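Local coordinates for putative oxidoreductase (Staphylococcus aureus subsp. aureus, PDB 3IV4), which is a putative oxidoreductase with a thioredoxin fold, probably a monothiol bacilliredoxin of the BrxC family acting in thiol-disulfide exchange, at residues A[9-14]-A[56-61]. Sequence-based numbering, arbitrary orientation. Where two conformers were deposited one is given.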
ATOM      1  N   ILE A   9       1.559   3.124  -7.908  1.00 11.66           N
ATOM      2  CA  ILE A   9       2.714   3.991  -8.142  1.00 11.72           C
ATOM      3  C   ILE A   9       3.804   3.754  -7.090  1.00 11.25           C
ATOM      4  O   ILE A   9       3.539   3.774  -5.889  1.00 10.43           O
ATOM      5  CB  ILE A   9       2.309   5.472  -8.116  1.00 12.44           C
ATOM      6  CG1 ILE A   9       1.203   5.759  -9.132  1.00 13.81           C
ATOM      7  CG2 ILE A   9       3.539   6.386  -8.309  1.00 13.22           C
ATOM      8  CD1 ILE A   9       0.448   7.052  -8.868  1.00 17.38           C
ATOM      9  N   LYS A  10       5.041   3.555  -7.539  1.00 11.29           N
ATOM     10  CA  LYS A  10       6.142   3.275  -6.616  1.00 11.97           C
ATOM     11  C   LYS A  10       6.604   4.494  -5.818  1.00 12.30           C
ATOM     12  O   LYS A  10       6.814   5.573  -6.379  1.00 13.74           O
ATOM     13  CB  LYS A  10       7.332   2.662  -7.358  1.00 12.54           C
ATOM     14  CG  LYS A  10       8.333   2.001  -6.412  1.00 16.00           C
ATOM     15  CD  LYS A  10       9.384   1.211  -7.162  1.00 21.41           C
ATOM     16  CE  LYS A  10      10.297   2.115  -7.936  1.00 25.37           C
ATOM     17  NZ  LYS A  10      11.058   1.295  -8.928  1.00 28.70           N
ATOM     18  N   LEU A  11       6.755   4.301  -4.506  1.00 12.34           N
ATOM     19  CA  LEU A  11       7.400   5.288  -3.621  1.00 12.59           C
ATOM     20  C   LEU A  11       8.849   4.907  -3.386  1.00 13.37           C
ATOM     21  O   LEU A  11       9.165   3.739  -3.152  1.00 13.81           O
ATOM     22  CB  LEU A  11       6.697   5.329  -2.263  1.00 13.12           C
ATOM     23  CG  LEU A  11       5.213   5.686  -2.240  1.00 13.38           C
ATOM     24  CD1 LEU A  11       4.614   5.288  -0.903  1.00 16.18           C
ATOM     25  CD2 LEU A  11       5.005   7.166  -2.508  1.00 16.05           C
ATOM     26  N   SER A  12       9.729   5.904  -3.449  1.00 14.80           N
ATOM     27  CA  SER A  12      11.158   5.648  -3.239  1.00 16.00           C
ATOM     28  C   SER A  12      11.775   6.430  -2.089  1.00 15.95           C
ATOM     29  O   SER A  12      12.988   6.343  -1.877  1.00 17.16           O
ATOM     30  CB  SER A  12      11.944   5.957  -4.513  1.00 16.89           C
ATOM     31  OG  SER A  12      11.798   7.320  -4.876  1.00 21.34           O
ATOM     32  N   SER A  13      10.971   7.212  -1.368  1.00 14.57           N
ATOM     33  CA  SER A  13      11.503   7.952  -0.228  1.00 14.30           C
ATOM     34  C   SER A  13      10.473   8.296   0.811  1.00 13.84           C
ATOM     35  O   SER A  13       9.270   8.348   0.536  1.00 13.35           O
ATOM     36  CB  SER A  13      12.192   9.241  -0.697  1.00 14.61           C
ATOM     37  OG  SER A  13      11.260  10.185  -1.215  1.00 14.96           O
ATOM     38  N   ILE A  14      10.975   8.579   2.009  1.00 13.90           N
ATOM     39  CA  ILE A  14      10.151   9.144   3.070  1.00 13.88           C
ATOM     40  C   ILE A  14       9.513  10.489   2.630  1.00 13.81           C
ATOM     41  O   ILE A  14       8.329  10.714   2.874  1.00 13.61           O
ATOM     42  CB  ILE A  14      10.968   9.285   4.382  1.00 13.82           C
ATOM     43  CG1 ILE A  14      11.368   7.906   4.884  1.00 14.25           C
ATOM     44  CG2 ILE A  14      10.161  10.015   5.459  1.00 14.19           C
ATOM     45  CD1 ILE A  14      12.454   7.919   5.902  1.00 15.85           C
ATOM     46  N   ASP A  56      -5.696   6.036  -7.823  1.00 14.14           N
ATOM     47  CA  ASP A  56      -4.285   5.716  -7.676  1.00 14.14           C
ATOM     48  C   ASP A  56      -3.969   5.307  -6.260  1.00 13.33           C
ATOM     49  O   ASP A  56      -4.530   5.847  -5.307  1.00 14.21           O
ATOM     50  CB  ASP A  56      -3.398   6.889  -8.050  1.00 14.78           C
ATOM     51  CG  ASP A  56      -3.437   7.213  -9.535  1.00 16.01           C
ATOM     52  OD1 ASP A  56      -3.877   6.383 -10.352  1.00 17.56           O
ATOM     53  OD2 ASP A  56      -3.015   8.318  -9.859  1.00 19.78           O
ATOM     54  N   GLY A  57      -3.050   4.364  -6.138  1.00 11.63           N
ATOM     55  CA  GLY A  57      -2.481   4.005  -4.852  1.00 10.91           C
ATOM     56  C   GLY A  57      -0.996   3.860  -5.015  1.00 10.97           C
ATOM     57  O   GLY A  57      -0.460   4.072  -6.105  1.00 12.07           O
ATOM     58  N   TYR A  58      -0.331   3.512  -3.917  1.00 10.01           N
ATOM     59  CA  TYR A  58       1.120   3.548  -3.873  1.00  9.83           C
ATOM     60  C   TYR A  58       1.698   2.278  -3.298  1.00  9.69           C
ATOM     61  O   TYR A  58       1.048   1.597  -2.519  1.00 10.53           O
ATOM     62  CB  TYR A  58       1.584   4.785  -3.069  1.00  9.96           C
ATOM     63  CG  TYR A  58       1.100   6.040  -3.710  1.00 12.18           C
ATOM     64  CD1 TYR A  58       1.881   6.703  -4.658  1.00 13.93           C
ATOM     65  CD2 TYR A  58      -0.172   6.526  -3.433  1.00 14.38           C
ATOM     66  CE1 TYR A  58       1.404   7.864  -5.293  1.00 16.17           C
ATOM     67  CE2 TYR A  58      -0.653   7.667  -4.069  1.00 17.05           C
ATOM     68  CZ  TYR A  58       0.143   8.323  -4.978  1.00 17.59           C
ATOM     69  OH  TYR A  58      -0.377   9.459  -5.575  1.00 22.73           O
ATOM     70  N   TYR A  59       2.919   1.953  -3.699  1.00  9.38           N
ATOM     71  CA  TYR A  59       3.574   0.785  -3.132  1.00  9.06           C
ATOM     72  C   TYR A  59       5.055   1.067  -2.986  1.00  9.21           C
ATOM     73  O   TYR A  59       5.580   2.028  -3.566  1.00 10.33           O
ATOM     74  CB  TYR A  59       3.314  -0.469  -3.993  1.00  9.97           C
ATOM     75  CG  TYR A  59       4.116  -0.544  -5.274  1.00  8.91           C
ATOM     76  CD1 TYR A  59       5.299  -1.298  -5.335  1.00 12.59           C
ATOM     77  CD2 TYR A  59       3.711   0.151  -6.412  1.00 11.20           C
ATOM     78  CE1 TYR A  59       6.054  -1.358  -6.503  1.00 13.27           C
ATOM     79  CE2 TYR A  59       4.458   0.091  -7.588  1.00 12.00           C
ATOM     80  CZ  TYR A  59       5.631  -0.656  -7.614  1.00 13.79           C
ATOM     81  OH  TYR A  59       6.361  -0.709  -8.778  1.00 15.71           O
ATOM     82  N   LEU A  60       5.717   0.247  -2.187  1.00  9.20           N
ATOM     83  CA  LEU A  60       7.178   0.300  -2.109  1.00  9.54           C
ATOM     84  C   LEU A  60       7.702  -1.116  -2.132  1.00 10.49           C
ATOM     85  O   LEU A  60       7.030  -2.047  -1.680  1.00  9.94           O
ATOM     86  CB  LEU A  60       7.665   1.033  -0.848  1.00 10.31           C
ATOM     87  CG  LEU A  60       7.174   0.506   0.497  1.00 10.05           C
ATOM     88  CD1 LEU A  60       8.265   0.558   1.566  1.00 11.70           C
ATOM     89  CD2 LEU A  60       5.898   1.249   0.928  1.00 11.31           C
ATOM     90  N   ILE A  61       8.899  -1.269  -2.683  0.50 10.77           N
ATOM     91  CA  ILE A  61       9.619  -2.530  -2.603  0.50 11.29           C
ATOM     92  C   ILE A  61      10.447  -2.518  -1.314  0.50 11.96           C
ATOM     93  O   ILE A  61      11.485  -1.858  -1.231  0.50 11.76           O
ATOM     94  CB  ILE A  61      10.508  -2.755  -3.837  0.50 11.52           C
ATOM     95  CG1 ILE A  61       9.632  -2.894  -5.089  0.50 10.99           C
ATOM     96  CG2 ILE A  61      11.377  -3.984  -3.631  0.50 11.70           C
ATOM     97  CD1 ILE A  61      10.391  -2.678  -6.392  0.50 11.80           C
TER
HETATM   98  O   HOH W   1       9.961   1.101  -3.751  1.00 16.27           O
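I9 and L11 flank Y59 in the backbone ladder that joins edge strand 8-10, in parallel, to strand 57-61. I9 N donates to G57 O (2.9 Å). Y59 N returns a bond to I9 O (2.9 Å) from well above the carbonyl plane. L11 N meets Y59 O (2.7 Å) almost head-on, with a C=O...N angle of 172°. Past L11 the direct pairing gives way to a water, which donates to L11 O and accepts from I61 N.

Side chains meet on both faces of the pair. On one, I9 runs alongside the Y58 ring, with I9 CB 3.7 Å from Y58 CD1, while L11 crosses Y58 at about a right angle and places L11 CD1 3.8 Å from Y58 CB; V20 of helix 14-23 touches both L11 and Y58. On the other, aliphatic carbons of K10 lie against the aromatic ring of Y59. Y59 CG sits between its own N and carbonyl carbon (chi1 76°), which turns the ring toward strand 8-10, with K10 CA over one face, offset toward the rim, and K10 CB 3.7 Å from Y59 CZ. Y43 meets this ring edge-to-face.

Main-chain bonds thus set the parallel register at the edge of the thioredoxin-fold sheet, Y58 and Y59 pack on the two faces of the pair, and water continues the link where the strands part.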